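Local coordinates for DUF1987 domain-containing protein (Pseudomonas aeruginosa, PDB 6K4F) that probably serves as a regulatory phosphoprotein in the SiaABC threonine phosphorylation pathway, which controls biofilm formation in response to carbon availability, at residues 6-11 with 38-43; 42-47 with 77-82; 112-117 with 121-126. One frame throughout, in Å; residues are numbered along the deposited sequence.

Contact 1 (6-11 with 38-43)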
loop_
_atom_site.group_PDB
_atom_site.type_symbol
_atom_site.label_atom_id
_atom_site.label_comp_id
_atom_site.label_asym_id
_atom_site.label_seq_id
_atom_site.Cartn_x
_atom_site.Cartn_y
_atom_site.Cartn_z
ATOM N N LEU A 6 -12.582 -2.350 1.344
ATOM C CA LEU A 6 -11.781 -3.549 1.186
ATOM C C LEU A 6 -11.421 -4.052 2.576
ATOM O O LEU A 6 -10.996 -3.268 3.436
ATOM C CB LEU A 6 -10.525 -3.214 0.375
ATOM C CG LEU A 6 -9.417 -4.224 0.079
ATOM C CD1 LEU A 6 -9.817 -5.178 -1.009
ATOM C CD2 LEU A 6 -8.187 -3.445 -0.348
ATOM N N HIS A 7 -11.603 -5.346 2.811
ATOM C CA HIS A 7 -11.334 -5.879 4.142
ATOM C C HIS A 7 -10.803 -7.301 4.010
ATOM O O HIS A 7 -11.574 -8.253 3.866
ATOM C CB HIS A 7 -12.577 -5.833 5.023
ATOM C CG HIS A 7 -12.292 -6.196 6.445
ATOM N ND1 HIS A 7 -12.405 -7.484 6.921
ATOM C CD2 HIS A 7 -11.835 -5.450 7.479
ATOM C CE1 HIS A 7 -12.056 -7.512 8.194
ATOM N NE2 HIS A 7 -11.708 -6.291 8.558
ATOM N N ILE A 8 -9.485 -7.442 4.087
ATOM C CA ILE A 8 -8.812 -8.728 3.977
ATOM C C ILE A 8 -8.286 -9.089 5.362
ATOM O O ILE A 8 -7.368 -8.417 5.869
ATOM C CB ILE A 8 -7.668 -8.674 2.953
ATOM C CG1 ILE A 8 -8.120 -7.948 1.693
ATOM C CG2 ILE A 8 -7.123 -10.082 2.650
ATOM C CD1 ILE A 8 -9.285 -8.622 1.000
ATOM N N PRO A 9 -8.820 -10.124 6.012
ATOM C CA PRO A 9 -8.312 -10.528 7.327
ATOM C C PRO A 9 -6.881 -11.026 7.251
ATOM O O PRO A 9 -6.509 -11.760 6.332
ATOM C CB PRO A 9 -9.259 -11.662 7.742
ATOM C CG PRO A 9 -10.461 -11.487 6.893
ATOM C CD PRO A 9 -9.981 -10.932 5.597
ATOM N N GLY A 10 -6.084 -10.635 8.240
ATOM C CA GLY A 10 -4.706 -11.096 8.289
ATOM C C GLY A 10 -4.604 -12.563 8.666
ATOM O O GLY A 10 -5.469 -13.127 9.343
ATOM N N THR A 11 -3.519 -13.192 8.211
ATOM C CA THR A 11 -3.199 -14.573 8.546
ATOM C C THR A 11 -1.719 -14.661 8.884
ATOM O O THR A 11 -0.988 -13.668 8.846
ATOM C CB THR A 11 -3.512 -15.553 7.402
ATOM O OG1 THR A 11 -2.590 -15.337 6.326
ATOM C CG2 THR A 11 -4.951 -15.387 6.896
ATOM N N TYR A 38 -0.451 -12.466 -6.339
ATOM C CA TYR A 38 -1.446 -11.761 -7.131
ATOM C C TYR A 38 -2.865 -12.195 -6.767
ATOM O O TYR A 38 -3.804 -11.414 -6.938
ATOM C CB TYR A 38 -1.182 -11.934 -8.622
ATOM C CG TYR A 38 -1.321 -10.623 -9.376
ATOM C CD1 TYR A 38 -2.378 -10.414 -10.260
ATOM C CD2 TYR A 38 -0.412 -9.583 -9.177
ATOM C CE1 TYR A 38 -2.516 -9.215 -10.940
ATOM C CE2 TYR A 38 -0.544 -8.382 -9.852
ATOM C CZ TYR A 38 -1.597 -8.205 -10.733
ATOM O OH TYR A 38 -1.736 -7.014 -11.409
ATOM N N GLU A 39 -3.044 -13.413 -6.250
ATOM C CA GLU A 39 -4.359 -13.786 -5.730
ATOM C C GLU A 39 -4.749 -12.886 -4.566
ATOM O O GLU A 39 -5.918 -12.494 -4.432
ATOM C CB GLU A 39 -4.377 -15.250 -5.290
ATOM C CG GLU A 39 -4.963 -16.224 -6.307
ATOM C CD GLU A 39 -6.267 -15.733 -6.924
ATOM O OE1 GLU A 39 -6.236 -15.251 -8.079
ATOM O OE2 GLU A 39 -7.322 -15.834 -6.259
ATOM N N LEU A 40 -3.777 -12.527 -3.726
ATOM C CA LEU A 40 -4.057 -11.683 -2.571
ATOM C C LEU A 40 -4.132 -10.203 -2.947
ATOM O O LEU A 40 -5.048 -9.499 -2.513
ATOM C CB LEU A 40 -2.995 -11.917 -1.499
ATOM C CG LEU A 40 -3.178 -11.088 -0.230
ATOM C CD1 LEU A 40 -4.267 -11.720 0.618
ATOM C CD2 LEU A 40 -1.859 -10.983 0.530
ATOM N N PHE A 41 -3.192 -9.703 -3.762
ATOM C CA PHE A 41 -3.094 -8.267 -4.001
ATOM C C PHE A 41 -3.817 -7.789 -5.245
ATOM O O PHE A 41 -3.935 -6.569 -5.440
ATOM C CB PHE A 41 -1.614 -7.847 -4.120
ATOM C CG PHE A 41 -0.898 -7.838 -2.803
ATOM C CD1 PHE A 41 -1.126 -6.823 -1.883
ATOM C CD2 PHE A 41 -0.023 -8.864 -2.471
ATOM C CE1 PHE A 41 -0.472 -6.827 -0.649
ATOM C CE2 PHE A 41 0.631 -8.882 -1.253
ATOM C CZ PHE A 41 0.410 -7.868 -0.333
ATOM N N GLY A 42 -4.234 -8.697 -6.127
ATOM C CA GLY A 42 -4.916 -8.261 -7.331
ATOM C C GLY A 42 -6.142 -7.437 -7.004
ATOM O O GLY A 42 -6.376 -6.384 -7.602
ATOM N N GLN A 43 -6.911 -7.884 -6.013
ATOM C CA GLN A 43 -8.099 -7.152 -5.586
ATOM C C GLN A 43 -7.742 -5.820 -4.932
ATOM O O GLN A 43 -8.567 -4.895 -4.942
ATOM C CB GLN A 43 -8.912 -8.015 -4.626
ATOM C CG GLN A 43 -8.168 -8.319 -3.335
ATOM C CD GLN A 43 -8.675 -9.536 -2.598
ATOM O OE1 GLN A 43 -9.895 -9.815 -2.565
ATOM N NE2 GLN A 43 -7.745 -10.270 -1.965
#

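Contact 2 (42-47 with 77-82)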
loop_
_atom_site.group_PDB
_atom_site.type_symbol
_atom_site.label_atom_id
_atom_site.label_comp_id
_atom_site.label_asym_id
_atom_site.label_seq_id
_atom_site.Cartn_x
_atom_site.Cartn_y
_atom_site.Cartn_z
ATOM N N GLY A 42 -4.234 -8.697 -6.127
ATOM C CA GLY A 42 -4.916 -8.261 -7.331
ATOM C C GLY A 42 -6.142 -7.437 -7.004
ATOM O O GLY A 42 -6.376 -6.384 -7.602
ATOM N N GLN A 43 -6.911 -7.884 -6.013
ATOM C CA GLN A 43 -8.099 -7.152 -5.586
ATOM C C GLN A 43 -7.742 -5.820 -4.932
ATOM O O GLN A 43 -8.567 -4.895 -4.942
ATOM C CB GLN A 43 -8.912 -8.015 -4.626
ATOM C CG GLN A 43 -8.168 -8.319 -3.335
ATOM C CD GLN A 43 -8.675 -9.536 -2.598
ATOM O OE1 GLN A 43 -9.895 -9.815 -2.565
ATOM N NE2 GLN A 43 -7.745 -10.270 -1.965
ATOM N N VAL A 44 -6.544 -5.709 -4.343
ATOM C CA VAL A 44 -6.115 -4.442 -3.747
ATOM C C VAL A 44 -5.772 -3.440 -4.835
ATOM O O VAL A 44 -6.168 -2.268 -4.785
ATOM C CB VAL A 44 -4.919 -4.666 -2.805
ATOM C CG1 VAL A 44 -4.501 -3.328 -2.126
ATOM C CG2 VAL A 44 -5.242 -5.754 -1.794
ATOM N N ILE A 45 -5.006 -3.888 -5.829
ATOM C CA ILE A 45 -4.728 -3.062 -6.994
ATOM C C ILE A 45 -6.033 -2.586 -7.610
ATOM O O ILE A 45 -6.209 -1.400 -7.919
ATOM C CB ILE A 45 -3.875 -3.855 -8.002
ATOM C CG1 ILE A 45 -2.495 -4.139 -7.396
ATOM C CG2 ILE A 45 -3.750 -3.104 -9.320
ATOM C CD1 ILE A 45 -1.639 -5.094 -8.221
ATOM N N ASP A 46 -6.975 -3.514 -7.783
ATOM C CA ASP A 46 -8.271 -3.176 -8.357
ATOM C C ASP A 46 -8.980 -2.111 -7.532
ATOM O O ASP A 46 -9.516 -1.144 -8.079
ATOM C CB ASP A 46 -9.121 -4.448 -8.459
ATOM C CG ASP A 46 -10.329 -4.282 -9.358
ATOM O OD1 ASP A 46 -11.358 -3.741 -8.890
ATOM O OD2 ASP A 46 -10.255 -4.711 -10.531
ATOM N N TRP A 47 -8.996 -2.276 -6.204
ATOM C CA TRP A 47 -9.672 -1.305 -5.349
ATOM C C TRP A 47 -9.041 0.077 -5.488
ATOM O O TRP A 47 -9.745 1.091 -5.575
ATOM C CB TRP A 47 -9.633 -1.791 -3.896
ATOM C CG TRP A 47 -10.458 -0.982 -2.927
ATOM C CD1 TRP A 47 -11.751 -1.201 -2.574
ATOM C CD2 TRP A 47 -10.024 0.162 -2.179
ATOM N NE1 TRP A 47 -12.161 -0.263 -1.655
ATOM C CE2 TRP A 47 -11.116 0.579 -1.386
ATOM C CE3 TRP A 47 -8.820 0.866 -2.095
ATOM C CZ2 TRP A 47 -11.045 1.689 -0.535
ATOM C CZ3 TRP A 47 -8.745 1.963 -1.248
ATOM C CH2 TRP A 47 -9.846 2.360 -0.472
ATOM N N MET A 77 5.096 -2.632 -5.399
ATOM C CA MET A 77 5.605 -1.713 -6.415
ATOM C C MET A 77 4.522 -1.369 -7.433
ATOM O O MET A 77 4.433 -0.222 -7.894
ATOM C CB MET A 77 6.824 -2.322 -7.103
ATOM C CG MET A 77 7.440 -1.436 -8.161
ATOM S SD MET A 77 8.471 -0.176 -7.391
ATOM C CE MET A 77 9.726 -1.246 -6.717
ATOM N N ASP A 78 3.669 -2.349 -7.770
ATOM C CA ASP A 78 2.567 -2.105 -8.694
ATOM C C ASP A 78 1.581 -1.102 -8.115
ATOM O O ASP A 78 1.125 -0.192 -8.815
ATOM C CB ASP A 78 1.847 -3.419 -9.029
ATOM C CG ASP A 78 2.674 -4.348 -9.938
ATOM O OD1 ASP A 78 3.656 -3.889 -10.554
ATOM O OD2 ASP A 78 2.315 -5.542 -10.044
ATOM N N ILE A 79 1.241 -1.254 -6.834
ATOM C CA ILE A 79 0.384 -0.278 -6.164
ATOM C C ILE A 79 1.042 1.099 -6.154
ATOM O O ILE A 79 0.421 2.111 -6.501
ATOM C CB ILE A 79 0.058 -0.760 -4.742
ATOM C CG1 ILE A 79 -0.840 -2.012 -4.799
ATOM C CG2 ILE A 79 -0.596 0.359 -3.939
ATOM C CD1 ILE A 79 -0.988 -2.716 -3.452
ATOM N N LEU A 80 2.307 1.159 -5.751
ATOM C CA LEU A 80 3.008 2.443 -5.715
ATOM C C LEU A 80 3.081 3.074 -7.099
ATOM O O LEU A 80 2.950 4.295 -7.242
ATOM C CB LEU A 80 4.408 2.253 -5.133
ATOM C CG LEU A 80 4.438 1.819 -3.663
ATOM C CD1 LEU A 80 5.872 1.703 -3.138
ATOM C CD2 LEU A 80 3.619 2.772 -2.803
ATOM N N ASP A 81 3.279 2.256 -8.140
ATOM C CA ASP A 81 3.323 2.805 -9.491
ATOM C C ASP A 81 1.965 3.357 -9.910
ATOM O O ASP A 81 1.904 4.379 -10.610
ATOM C CB ASP A 81 3.831 1.751 -10.483
ATOM C CG ASP A 81 5.370 1.615 -10.481
ATOM O OD1 ASP A 81 6.073 2.615 -10.224
ATOM O OD2 ASP A 81 5.884 0.505 -10.756
ATOM N N LEU A 82 0.870 2.720 -9.475
ATOM C CA LEU A 82 -0.459 3.290 -9.694
ATOM C C LEU A 82 -0.597 4.640 -8.997
ATOM O O LEU A 82 -1.108 5.606 -9.577
ATOM C CB LEU A 82 -1.538 2.323 -9.202
ATOM C CG LEU A 82 -2.283 1.495 -10.253
ATOM C CD1 LEU A 82 -3.234 2.384 -11.036
ATOM C CD2 LEU A 82 -1.315 0.791 -11.192
#

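Contact 3 (112-117 with 121-126)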
loop_
_atom_site.group_PDB
_atom_site.type_symbol
_atom_site.label_atom_id
_atom_site.label_comp_id
_atom_site.label_asym_id
_atom_site.label_seq_id
_atom_site.Cartn_x
_atom_site.Cartn_y
_atom_site.Cartn_z
ATOM N N GLU A 112 14.137 2.303 -0.571
ATOM C CA GLU A 112 14.179 2.043 -2.003
ATOM C C GLU A 112 12.842 2.351 -2.666
ATOM O O GLU A 112 12.813 2.935 -3.756
ATOM C CB GLU A 112 14.597 0.595 -2.255
ATOM C CG GLU A 112 16.073 0.374 -1.935
ATOM C CD GLU A 112 16.410 -1.076 -1.668
ATOM O OE1 GLU A 112 15.487 -1.899 -1.640
ATOM O OE2 GLU A 112 17.603 -1.393 -1.494
ATOM N N PHE A 113 11.728 1.949 -2.044
ATOM C CA PHE A 113 10.419 2.345 -2.551
ATOM C C PHE A 113 10.289 3.867 -2.571
ATOM O O PHE A 113 9.776 4.449 -3.534
ATOM C CB PHE A 113 9.304 1.758 -1.675
ATOM C CG PHE A 113 9.008 0.290 -1.912
ATOM C CD1 PHE A 113 9.092 -0.266 -3.169
ATOM C CD2 PHE A 113 8.596 -0.511 -0.855
ATOM C CE1 PHE A 113 8.791 -1.609 -3.371
ATOM C CE2 PHE A 113 8.288 -1.848 -1.044
ATOM C CZ PHE A 113 8.386 -2.400 -2.306
ATOM N N ARG A 114 10.717 4.523 -1.497
ATOM C CA ARG A 114 10.590 5.980 -1.425
ATOM C C ARG A 114 11.301 6.666 -2.593
ATOM O O ARG A 114 10.804 7.659 -3.142
ATOM C CB ARG A 114 11.143 6.482 -0.093
ATOM C CG ARG A 114 11.054 7.991 0.089
ATOM C CD ARG A 114 11.280 8.377 1.531
ATOM N NE ARG A 114 11.144 9.818 1.713
ATOM C CZ ARG A 114 12.166 10.651 1.887
ATOM N NH1 ARG A 114 13.400 10.180 1.938
ATOM N NH2 ARG A 114 11.952 11.950 2.036
ATOM N N GLU A 115 12.447 6.137 -3.011
ATOM C CA GLU A 115 13.157 6.751 -4.124
ATOM C C GLU A 115 12.383 6.651 -5.432
ATOM O O GLU A 115 12.657 7.418 -6.361
ATOM C CB GLU A 115 14.543 6.119 -4.250
ATOM C CG GLU A 115 15.422 6.448 -3.039
ATOM C CD GLU A 115 16.735 5.687 -3.005
ATOM O OE1 GLU A 115 17.780 6.302 -3.309
ATOM O OE2 GLU A 115 16.727 4.486 -2.652
ATOM N N ASP A 116 11.415 5.738 -5.528
ATOM C CA ASP A 116 10.616 5.620 -6.737
ATOM C C ASP A 116 9.361 6.486 -6.717
ATOM O O ASP A 116 8.634 6.514 -7.717
ATOM C CB ASP A 116 10.206 4.150 -6.967
ATOM C CG ASP A 116 11.396 3.191 -6.968
ATOM O OD1 ASP A 116 12.504 3.606 -7.387
ATOM O OD2 ASP A 116 11.222 2.016 -6.557
ATOM N N CYS A 117 9.079 7.181 -5.614
ATOM C CA CYS A 117 7.819 7.893 -5.437
ATOM C C CYS A 117 8.055 9.392 -5.361
ATOM O O CYS A 117 9.033 9.835 -4.768
ATOM C CB CYS A 117 7.101 7.436 -4.166
ATOM S SG CYS A 117 6.742 5.667 -4.200
ATOM N N PHE A 121 6.097 10.586 1.371
ATOM C CA PHE A 121 6.366 9.181 1.684
ATOM C C PHE A 121 7.189 9.226 2.965
ATOM O O PHE A 121 8.408 9.423 2.932
ATOM C CB PHE A 121 7.109 8.507 0.527
ATOM C CG PHE A 121 7.253 6.993 0.635
ATOM C CD1 PHE A 121 7.784 6.391 1.772
ATOM C CD2 PHE A 121 6.930 6.188 -0.453
ATOM C CE1 PHE A 121 7.956 5.021 1.837
ATOM C CE2 PHE A 121 7.092 4.811 -0.396
ATOM C CZ PHE A 121 7.605 4.221 0.741
ATOM N N ALA A 122 6.513 9.081 4.088
ATOM C CA ALA A 122 7.124 9.229 5.400
ATOM C C ALA A 122 7.515 7.857 5.929
ATOM O O ALA A 122 6.656 6.977 6.076
ATOM C CB ALA A 122 6.139 9.907 6.353
ATOM N N ILE A 123 8.799 7.671 6.204
ATOM C CA ILE A 123 9.300 6.447 6.816
ATOM C C ILE A 123 9.527 6.766 8.282
ATOM O O ILE A 123 10.409 7.565 8.627
ATOM C CB ILE A 123 10.583 5.955 6.140
ATOM C CG1 ILE A 123 10.338 5.749 4.646
ATOM C CG2 ILE A 123 11.061 4.677 6.805
ATOM C CD1 ILE A 123 11.603 5.400 3.852
ATOM N N GLN A 124 8.745 6.136 9.148
ATOM C CA GLN A 124 8.585 6.602 10.517
ATOM C C GLN A 124 8.871 5.477 11.494
ATOM O O GLN A 124 8.140 4.478 11.532
ATOM C CB GLN A 124 7.176 7.154 10.716
ATOM C CG GLN A 124 6.820 8.203 9.678
ATOM C CD GLN A 124 6.000 9.333 10.248
ATOM O OE1 GLN A 124 4.868 9.129 10.678
ATOM N NE2 GLN A 124 6.568 10.538 10.251
ATOM N N ALA A 125 9.931 5.644 12.281
ATOM C CA ALA A 125 10.244 4.712 13.351
ATOM C C ALA A 125 9.339 4.966 14.550
ATOM O O ALA A 125 8.892 6.090 14.791
ATOM C CB ALA A 125 11.710 4.839 13.757
ATOM N N HIS A 126 9.069 3.905 15.302
ATOM C CA HIS A 126 8.195 4.004 16.467
ATOM C C HIS A 126 8.800 3.309 17.685
ATOM O O HIS A 126 9.369 2.222 17.577
ATOM C CB HIS A 126 6.820 3.407 16.155
HETATM O O HOH W 1 8.964 12.071 0.852
#

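Contact 1 (6-11 with 38-43)
I8 and Q43 approach from opposite directions, and the CD1 methyl of I8 settles over the flat carboxamide of Q43. It is almost equidistant from the three heavy atoms of that group, 3.7 Å from Q43 NE2 and 3.8 Å from both Q43 CD and Q43 OE1. A bond within its own helix fixes the turn of the amide and presents its face to the methyl. With CG between the backbone N and the carbonyl carbon (chi1 64°), the Q43 chain turns back and NE2 donates to L40 O, 2.9 Å away. The bond is nearly straight, 168° at the hydrogen, and the acceptor lies close to the amide plane. In a regular helix this carbonyl would serve V44 N, but the helix is kinked here, and the glutamine supplies the N-H instead. The contact joins strand 6-8, one of the two edge strands of the mixed sheet, to helix 37-53, the two running nearly antiparallel. Isoleucine suits its place because its two separate arms can touch two helix residues: the other branch of I8, CG2, slides past L40 in the opposite sense to reach L40 CD1 at 3.9 Å, a leucine also touched by T14 and P15. L6 is the buried end of the strand, and its side chain packs on V44 and W47, while its CD1 lies 4.1 Å from the backbone O of Q43.

Contact 2 (42-47 with 77-82)
Successive beta-alpha-beta crossovers bring these two helices together: helix 37-53 leads from strand 25-29 to strand 59-68, and helix 70-88 from there to strand 93-99. Because all three strands run parallel, the connecting helices do so too, and the segments diverge by only 6° with their axes 10.1 Å apart. At the closest point the partners are I45 and I79, whose CA atoms are just 5.9 Å from one another. Their side chains have nearly the same conformation, each with CG1 anti to the carbonyl carbon (chi1 -66° in I45, -68° in I79) and an extended end. The two chains pass at an oblique angle, the methylenes I45 CG1 and I79 CG1 3.7 Å apart, and the terminal methyls go to different neighbours. I79 CD1 reaches back to V44 CG1 at 3.8 Å, whereas I45 CD1 comes to D78 CB at 4.0 Å. D78 therefore offers its hydrocarbon root to the isoleucine, a fitting use of a short acidic residue at the margin of an apolar patch. Y38, from the same helix as I45, touches both I45 and D78 there. On the sheet side V44 meets L26 and I79 meets M28, both from strand 25-29, so these two residues join the helix pair to the sheet beneath it. Each residue type suits its place: the short V44 offers a methyl borne directly on CB, while the longer isoleucines span the gap between the helices with CG1 and CD1. All the touching atoms are carbons, so this helix pairing depends on close fit and burial of hydrocarbon rather than on directional bonds.

Contact 3 (112-117 with 121-126)
The ring of F121 lies flat against a turn of helix 108-115, with backbone as well as side-chain carbon of R114 above it. R114 CA stands 3.7 Å above the plane of the F121 ring, over its centre, and R114 CB makes a CH-pi contact 3.9 Å from the ring centroid, 12° off the normal. C117 takes the edge instead: its sulfur is near the ring plane, with SG 3.8 Å from F121 CD2, a sulfur-aromatic contact. F113 CB adds itself at F121 CZ. Beyond the ring, R114 runs out extended, CG anti to the backbone N (chi1 -180°). Its CD passes I123 CD1 at 3.8 Å, and its NE reaches F121 O in a weak, bent hydrogen bond of 3.0 Å, 126° at the hydrogen. A water accepts from both R114 NH2 and F121 N, bridging the two residues. Strand 121-125 is the last of the sheet; A122 and Q124 pair their backbones with strand 93-99, while R114 and the water attend to the backbone of F121. L95 and W97 also touch the F121 side chain, tying it to the sheet. Arginine fits here because its stem is hydrocarbon and only its end is charged: its CH groups can lie over the face of the aromatic ring, while the guanidinium stays at the exposed margin, adding modest polar links to a chiefly apolar joint.

How the contacts relate
Helix 37-53 is common ground for contacts 1 and 2, which share G42 and Q43 and have centres about 11 Å apart. The two also touch where L6 N of contact 1 packs against W47 NE1 of segment 42-47, 3.7 Å away. Contact 3, whose centre is about 17 Å from that of contact 2, joins it through helix 70-88: M77 CE packs on F113 CE1 at 3.5 Å, and L80 also lies against F113. Contacts 1 and 3 do not touch. Their centres are about 22 Å apart, on opposite sides of the chain's centre, and they involve the two outermost strands of one sheet. The helix pairing of contact 2 lies between them.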